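Long-range contacts in bartonella effector protein (Bep) substrate of VirB T4SS (Bartonella sp. 1-1C, PDB 4PY3), which probably acts in host cells after VirB secretion, its N-terminal Fic domain, the part modelled here, being of a family that transfers AMP from ATP to proteins: residues I105-Q109 with N150-P154; C37-A41 with L69-F74. All coordinates share one frame; numbering follows the deposited sequence.

From the N terminus, the chain runs through helix 30-48, which carries Cys37-Ala41, and contact 2 closes when the end of helix 59-70 and the turn after it, Leu69-Phe74, return to that helix across 27 intervening residues. The hairpin of strands 85-86 and 92-93 follows. Contact 1 opens in the loop before helix 113-126 and closes after 40 intervening residues at the end of helix 135-152. The closures are in series, neither nested nor crossed. The centres of contacts 1 and 2 lie about 22 Å apart, on opposite sides of the chain's centre. Contact 2 packs helix 30-48 against the end of helix 59-70 and its following turn; contact 1 ties the post-hairpin loop to the Fic loop's start.

Contact 1 (I105-Q109 with N150-P154)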
ATOM      1  N   ILE A 105       9.489  -3.079 -15.726  1.00 59.40           N
ATOM      2  CA  ILE A 105      10.149  -3.371 -14.457  1.00 58.64           C
ATOM      3  C   ILE A 105       9.221  -4.190 -13.545  1.00 56.23           C
ATOM      4  O   ILE A 105       7.984  -4.139 -13.652  1.00 55.69           O
ATOM      5  CB  ILE A 105      10.633  -2.081 -13.734  1.00 58.47           C
ATOM      6  N   PHE A 106       9.836  -4.950 -12.651  1.00 55.41           N
ATOM      7  CA  PHE A 106       9.104  -5.763 -11.698  1.00 53.42           C
ATOM      8  C   PHE A 106       9.153  -5.156 -10.304  1.00 51.90           C
ATOM      9  O   PHE A 106      10.154  -4.558  -9.917  1.00 52.41           O
ATOM     10  CB  PHE A 106       9.716  -7.153 -11.645  1.00 54.24           C
ATOM     11  CG  PHE A 106       9.432  -7.992 -12.853  1.00 54.78           C
ATOM     12  CD1 PHE A 106       8.294  -8.763 -12.911  1.00 53.67           C
ATOM     13  CD2 PHE A 106      10.322  -8.028 -13.921  1.00 57.12           C
ATOM     14  CE1 PHE A 106       8.033  -9.554 -14.025  1.00 54.91           C
ATOM     15  CE2 PHE A 106      10.066  -8.816 -15.039  1.00 58.01           C
ATOM     16  CZ  PHE A 106       8.918  -9.581 -15.090  1.00 56.55           C
ATOM     17  N   TYR A 107       8.060  -5.304  -9.560  1.00 49.63           N
ATOM     18  CA  TYR A 107       8.084  -5.055  -8.132  1.00 48.38           C
ATOM     19  C   TYR A 107       8.972  -6.115  -7.507  1.00 49.20           C
ATOM     20  O   TYR A 107       9.403  -7.043  -8.179  1.00 50.21           O
ATOM     21  CB  TYR A 107       6.689  -5.143  -7.525  1.00 46.32           C
ATOM     22  CG  TYR A 107       5.757  -4.042  -7.951  1.00 45.96           C
ATOM     23  CD1 TYR A 107       5.930  -2.736  -7.495  1.00 46.08           C
ATOM     24  CD2 TYR A 107       4.679  -4.311  -8.801  1.00 45.65           C
ATOM     25  CE1 TYR A 107       5.070  -1.723  -7.880  1.00 46.28           C
ATOM     26  CE2 TYR A 107       3.811  -3.307  -9.186  1.00 45.70           C
ATOM     27  CZ  TYR A 107       4.010  -2.022  -8.727  1.00 45.80           C
ATOM     28  OH  TYR A 107       3.160  -1.027  -9.118  1.00 46.07           O
ATOM     29  N   VAL A 108       9.242  -5.981  -6.221  1.00 49.37           N
ATOM     30  CA  VAL A 108      10.073  -6.948  -5.511  1.00 51.00           C
ATOM     31  C   VAL A 108       9.558  -8.373  -5.724  1.00 52.14           C
ATOM     32  O   VAL A 108       8.355  -8.637  -5.620  1.00 50.72           O
ATOM     33  CB  VAL A 108      10.131  -6.615  -4.005  1.00 50.68           C
ATOM     34  CG1 VAL A 108      10.652  -7.786  -3.194  1.00 51.09           C
ATOM     35  CG2 VAL A 108      10.999  -5.376  -3.768  1.00 51.43           C
ATOM     36  N   GLN A 109      10.468  -9.280  -6.066  1.00 55.59           N
ATOM     37  CA  GLN A 109      10.130 -10.692  -6.240  1.00 57.69           C
ATOM     38  C   GLN A 109       9.566 -11.261  -4.950  1.00 56.85           C
ATOM     39  O   GLN A 109       9.994 -10.872  -3.857  1.00 56.52           O
ATOM     40  CB  GLN A 109      11.363 -11.511  -6.639  1.00 61.28           C
ATOM     41  CG  GLN A 109      12.024 -11.146  -7.977  1.00 64.43           C
ATOM     42  CD  GLN A 109      12.814 -12.336  -8.520  1.00 67.80           C
ATOM     43  OE1 GLN A 109      13.455 -13.068  -7.757  1.00 70.53           O
ATOM     44  NE2 GLN A 109      12.744 -12.556  -9.829  1.00 68.91           N
ATOM     45  N   ASN A 150       6.452   1.251  -1.769  1.00 46.31           N
ATOM     46  CA  ASN A 150       5.759   1.162  -3.038  1.00 46.50           C
ATOM     47  C   ASN A 150       6.392   0.135  -3.975  1.00 46.20           C
ATOM     48  O   ASN A 150       5.684  -0.613  -4.658  1.00 45.86           O
ATOM     49  CB  ASN A 150       5.710   2.508  -3.742  1.00 48.42           C
ATOM     50  CG  ASN A 150       4.904   2.438  -5.023  1.00 49.82           C
ATOM     51  OD1 ASN A 150       3.682   2.296  -4.993  1.00 49.92           O
ATOM     52  ND2 ASN A 150       5.584   2.487  -6.154  1.00 51.48           N
ATOM     53  N   SER A 151       7.723   0.074  -3.975  1.00 46.35           N
ATOM     54  CA  SER A 151       8.445  -0.865  -4.842  1.00 46.23           C
ATOM     55  C   SER A 151       8.327  -2.329  -4.383  1.00 44.38           C
ATOM     56  O   SER A 151       8.544  -3.261  -5.171  1.00 44.76           O
ATOM     57  CB  SER A 151       9.920  -0.485  -4.916  1.00 47.95           C
ATOM     58  OG  SER A 151      10.556  -0.777  -3.689  1.00 48.56           O
ATOM     59  N   ILE A 152       7.964  -2.530  -3.122  1.00 42.65           N
ATOM     60  CA  ILE A 152       7.732  -3.871  -2.586  1.00 41.72           C
ATOM     61  C   ILE A 152       6.396  -4.450  -3.080  1.00 39.86           C
ATOM     62  O   ILE A 152       6.322  -5.610  -3.477  1.00 39.42           O
ATOM     63  CB  ILE A 152       7.734  -3.875  -1.051  1.00 41.61           C
ATOM     64  CG1 ILE A 152       9.076  -3.329  -0.533  1.00 43.19           C
ATOM     65  CG2 ILE A 152       7.478  -5.287  -0.519  1.00 41.18           C
ATOM     66  CD1 ILE A 152       9.176  -3.210   0.973  1.00 43.39           C
ATOM     67  N   ALA A 153       5.348  -3.632  -3.006  1.00 38.68           N
ATOM     68  CA  ALA A 153       4.002  -4.025  -3.400  1.00 37.21           C
ATOM     69  C   ALA A 153       3.668  -5.400  -2.835  1.00 36.17           C
ATOM     70  O   ALA A 153       3.384  -6.346  -3.586  1.00 36.03           O
ATOM     71  CB  ALA A 153       3.876  -4.015  -4.907  1.00 37.70           C
ATOM     72  N   PRO A 154       3.675  -5.513  -1.495  1.00 35.16           N
ATOM     73  CA  PRO A 154       3.552  -6.804  -0.836  1.00 34.67           C
ATOM     74  C   PRO A 154       2.231  -7.563  -1.065  1.00 33.53           C
ATOM     75  O   PRO A 154       2.207  -8.795  -0.880  1.00 33.75           O
ATOM     76  CB  PRO A 154       3.703  -6.443   0.631  1.00 34.94           C
ATOM     77  CG  PRO A 154       3.102  -5.089   0.723  1.00 34.71           C
ATOM     78  CD  PRO A 154       3.515  -4.405  -0.544  1.00 35.06           C
TER
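The Tyr107 ring lies across the methyl of Ala153, with Ala153 CB 3.7 Å from the Tyr107 ring centroid and 20° off the normal, which defines a CH-pi contact over one face. The site is the start of the Fic loop: helix 135-152 ends here, and Ala153-Pro154 occupies the place of the leading His-Pro in the canonical HPFx(D/E)GN Fic signature. Ala153 is the first residue to leave the helix, and its left-handed backbone conformation accompanies a CB directed at the loop 105-109. On the Tyr107 side, CG stands anti to the carbonyl carbon (chi1 -68°), a setting that lays the ring along the helix end. The methyl is offset toward the rim, and Ala153 CB lies 3.5 Å from Tyr107 CD1.

Two helix-terminal carbonyls also border this ring. Ser151 O lies in the ring plane at the edge, 3.5 Å from Tyr107 CD1, whereas Asn150 O approaches Tyr107 CE1 obliquely at the same distance. Ser151 O has a stronger partner as well, since the backbone N of Val108 donates to it at 3.0 Å with an N-H...O angle of 159°. Arg81 reinforces the join from outside: its guanidinium group bonds to the carbonyls of Val108, Ile152 and Ala153, thereby bridging both segments. Beyond the ring, Val108 makes the remaining apolar contact through one methyl branch, CG2, which rests 3.8 Å from Ile152 CA and 4.3 Å from Ile152 CG1.

Contact 2 (C37-A41 with L69-F74); sequences CEHYA and LFESTF
Cys37 supplies a bump that enters a hollow between Phe70, Thr73 and Phe74. Its SG, anti to the backbone N (chi1 -152°), reaches there from helix 30-48. The sulfur meets Phe70 at the ring edge, in plane: Cys37 SG is 3.5 Å from Phe70 CE1 and 85° off the normal at the centroid, an edge-on sulfur-aromatic contact. A second, oblique sulfur-aromatic approach is made to Phe74, where Cys37 SG stands 4.3 Å from Phe74 CE2. Thr73 CG2 forms the third wall, lying over the centre of the Phe74 ring and 4.2 Å from Cys37 SG, beside the sulfur-aromatic approach and not between its partners.

One turn further on, the roles reverse, and Ser72 presents the knob. Ser72 CB sits over one face of the Tyr40 ring, 4.2 Å from the Tyr40 ring centroid and 21° off the normal, while His39 ND1 lies above the opposite face. His25 joins this patch from outside, nearly parallel to the Tyr40 ring and hydrogen-bonded to Thr73 OG1.

Ala41 marks the tightest backbone approach, with Ala41 CA 4.5 Å from Leu69 CA. Here Leu69 O lies 3.7 Å from Ala41 CA, and Leu69 CD2 lies against Ala41 O (3.7 Å) and 4.2 Å from Ala41 CB. The opposing contour is shaped by a turn in which Phe70 O accepts from both Thr73 N and Phe74 N. With Phe70 also touching Pro161 and Thr162 of helix 159-173, the whole is helix-against-helix-end packing within the mainly helical Fic fold.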
ATOM      1  N   CYS A  37     -15.825  -2.482  -3.860  1.00 57.97           N
ATOM      2  CA  CYS A  37     -14.589  -2.483  -3.114  1.00 57.39           C
ATOM      3  C   CYS A  37     -14.341  -1.129  -2.444  1.00 59.36           C
ATOM      4  O   CYS A  37     -14.063  -1.085  -1.244  1.00 59.50           O
ATOM      5  CB  CYS A  37     -13.456  -2.827  -4.076  1.00 57.60           C
ATOM      6  SG  CYS A  37     -12.056  -3.636  -3.320  1.00 56.85           S
ATOM      7  N   GLU A  38     -14.450  -0.039  -3.214  1.00 62.19           N
ATOM      8  CA  GLU A  38     -14.315   1.329  -2.668  1.00 64.79           C
ATOM      9  C   GLU A  38     -15.342   1.554  -1.560  1.00 63.65           C
ATOM     10  O   GLU A  38     -15.033   2.176  -0.539  1.00 63.99           O
ATOM     11  CB  GLU A  38     -14.391   2.469  -3.758  1.00 70.77           C
ATOM     12  CG  GLU A  38     -13.002   2.943  -4.157  1.00 74.45           C
ATOM     13  CD  GLU A  38     -12.989   3.894  -5.341  1.00 81.60           C
ATOM     14  OE1 GLU A  38     -14.073   4.194  -5.893  1.00 87.58           O
ATOM     15  OE2 GLU A  38     -11.880   4.345  -5.717  1.00 85.09           O
ATOM     16  N   HIS A  39     -16.550   1.022  -1.744  1.00 62.16           N
ATOM     17  CA  HIS A  39     -17.611   1.171  -0.752  1.00 61.82           C
ATOM     18  C   HIS A  39     -17.228   0.597   0.615  1.00 58.79           C
ATOM     19  O   HIS A  39     -17.278   1.303   1.621  1.00 59.54           O
ATOM     20  CB  HIS A  39     -18.906   0.514  -1.232  1.00 62.90           C
ATOM     21  CG  HIS A  39     -20.031   0.634  -0.257  1.00 64.59           C
ATOM     22  ND1 HIS A  39     -20.437  -0.396   0.566  1.00 63.50           N
ATOM     23  CD2 HIS A  39     -20.821   1.690   0.040  1.00 67.71           C
ATOM     24  CE1 HIS A  39     -21.441   0.020   1.319  1.00 65.82           C
ATOM     25  NE2 HIS A  39     -21.689   1.283   1.021  1.00 68.41           N
ATOM     26  N   TYR A  40     -16.827  -0.670   0.645  1.00 55.32           N
ATOM     27  CA  TYR A  40     -16.469  -1.333   1.904  1.00 53.04           C
ATOM     28  C   TYR A  40     -15.211  -0.749   2.544  1.00 51.38           C
ATOM     29  O   TYR A  40     -15.132  -0.638   3.759  1.00 50.85           O
ATOM     30  CB  TYR A  40     -16.341  -2.851   1.715  1.00 51.30           C
ATOM     31  CG  TYR A  40     -17.697  -3.490   1.557  1.00 52.22           C
ATOM     32  CD1 TYR A  40     -18.590  -3.524   2.623  1.00 53.44           C
ATOM     33  CD2 TYR A  40     -18.103  -4.034   0.347  1.00 52.53           C
ATOM     34  CE1 TYR A  40     -19.843  -4.090   2.497  1.00 55.28           C
ATOM     35  CE2 TYR A  40     -19.354  -4.607   0.214  1.00 54.12           C
ATOM     36  CZ  TYR A  40     -20.217  -4.632   1.294  1.00 55.58           C
ATOM     37  OH  TYR A  40     -21.462  -5.193   1.171  1.00 58.32           O
ATOM     38  N   ALA A  41     -14.236  -0.394   1.719  1.00 50.89           N
ATOM     39  CA  ALA A  41     -13.011   0.226   2.201  1.00 50.84           C
ATOM     40  C   ALA A  41     -13.325   1.499   2.989  1.00 52.42           C
ATOM     41  O   ALA A  41     -12.800   1.696   4.079  1.00 51.23           O
ATOM     42  CB  ALA A  41     -12.080   0.534   1.043  1.00 51.33           C
ATOM     43  N   LEU A  69      -9.474  -3.175   5.193  1.00 35.47           N
ATOM     44  CA  LEU A  69      -9.967  -2.538   3.983  1.00 35.73           C
ATOM     45  C   LEU A  69     -10.628  -3.526   3.043  1.00 35.86           C
ATOM     46  O   LEU A  69     -11.566  -3.158   2.349  1.00 36.56           O
ATOM     47  CB  LEU A  69      -8.841  -1.826   3.235  1.00 35.42           C
ATOM     48  CG  LEU A  69      -8.238  -0.561   3.868  1.00 36.09           C
ATOM     49  CD1 LEU A  69      -7.218   0.028   2.908  1.00 35.86           C
ATOM     50  CD2 LEU A  69      -9.300   0.467   4.198  1.00 37.30           C
ATOM     51  N   PHE A  70     -10.152  -4.773   3.036  1.00 35.33           N
ATOM     52  CA  PHE A  70     -10.556  -5.739   2.021  1.00 35.19           C
ATOM     53  C   PHE A  70     -11.174  -7.058   2.510  1.00 35.27           C
ATOM     54  O   PHE A  70     -11.535  -7.880   1.690  1.00 35.21           O
ATOM     55  CB  PHE A  70      -9.363  -6.037   1.121  1.00 34.55           C
ATOM     56  CG  PHE A  70      -8.870  -4.832   0.384  1.00 34.71           C
ATOM     57  CD1 PHE A  70      -9.638  -4.269  -0.620  1.00 35.53           C
ATOM     58  CD2 PHE A  70      -7.649  -4.264   0.689  1.00 34.48           C
ATOM     59  CE1 PHE A  70      -9.197  -3.135  -1.294  1.00 36.01           C
ATOM     60  CE2 PHE A  70      -7.203  -3.140   0.025  1.00 34.94           C
ATOM     61  CZ  PHE A  70      -7.976  -2.568  -0.970  1.00 35.68           C
ATOM     62  N   GLU A  71     -11.356  -7.235   3.814  1.00 35.52           N
ATOM     63  CA  GLU A  71     -11.877  -8.502   4.349  1.00 35.56           C
ATOM     64  C   GLU A  71     -13.307  -8.834   3.934  1.00 36.08           C
ATOM     65  O   GLU A  71     -13.716  -9.999   4.012  1.00 36.22           O
ATOM     66  CB  GLU A  71     -11.748  -8.573   5.875  1.00 36.41           C
ATOM     67  CG  GLU A  71     -12.548  -7.540   6.659  1.00 37.46           C
ATOM     68  CD  GLU A  71     -12.103  -7.381   8.108  1.00 38.23           C
ATOM     69  OE1 GLU A  71     -11.079  -7.996   8.527  1.00 38.30           O
ATOM     70  OE2 GLU A  71     -12.792  -6.627   8.839  1.00 39.29           O
ATOM     71  N   SER A  72     -14.079  -7.829   3.514  1.00 36.07           N
ATOM     72  CA  SER A  72     -15.444  -8.070   3.035  1.00 36.59           C
ATOM     73  C   SER A  72     -15.472  -8.504   1.567  1.00 36.09           C
ATOM     74  O   SER A  72     -16.495  -9.007   1.094  1.00 37.02           O
ATOM     75  CB  SER A  72     -16.317  -6.835   3.215  1.00 37.55           C
ATOM     76  OG  SER A  72     -16.614  -6.614   4.577  1.00 38.24           O
ATOM     77  N   THR A  73     -14.345  -8.325   0.880  1.00 34.71           N
ATOM     78  CA  THR A  73     -14.232  -8.539  -0.549  1.00 34.33           C
ATOM     79  C   THR A  73     -13.266  -9.664  -0.929  1.00 33.30           C
ATOM     80  O   THR A  73     -13.590 -10.488  -1.772  1.00 33.43           O
ATOM     81  CB  THR A  73     -13.776  -7.248  -1.232  1.00 34.37           C
ATOM     82  OG1 THR A  73     -14.770  -6.243  -1.025  1.00 35.59           O
ATOM     83  CG2 THR A  73     -13.582  -7.450  -2.724  1.00 34.48           C
ATOM     84  N   PHE A  74     -12.086  -9.701  -0.321  1.00 32.21           N
ATOM     85  CA  PHE A  74     -11.094 -10.706  -0.679  1.00 31.51           C
ATOM     86  C   PHE A  74     -10.795 -11.639   0.476  1.00 31.49           C
ATOM     87  O   PHE A  74     -10.468 -11.188   1.572  1.00 31.52           O
ATOM     88  CB  PHE A  74      -9.794 -10.054  -1.148  1.00 30.79           C
ATOM     89  CG  PHE A  74      -9.941  -9.243  -2.399  1.00 30.90           C
ATOM     90  CD1 PHE A  74     -10.459  -9.812  -3.547  1.00 31.23           C
ATOM     91  CD2 PHE A  74      -9.556  -7.902  -2.431  1.00 30.81           C
ATOM     92  CE1 PHE A  74     -10.596  -9.070  -4.702  1.00 31.67           C
ATOM     93  CE2 PHE A  74      -9.679  -7.153  -3.589  1.00 31.18           C
ATOM     94  CZ  PHE A  74     -10.203  -7.735  -4.722  1.00 31.76           C
TER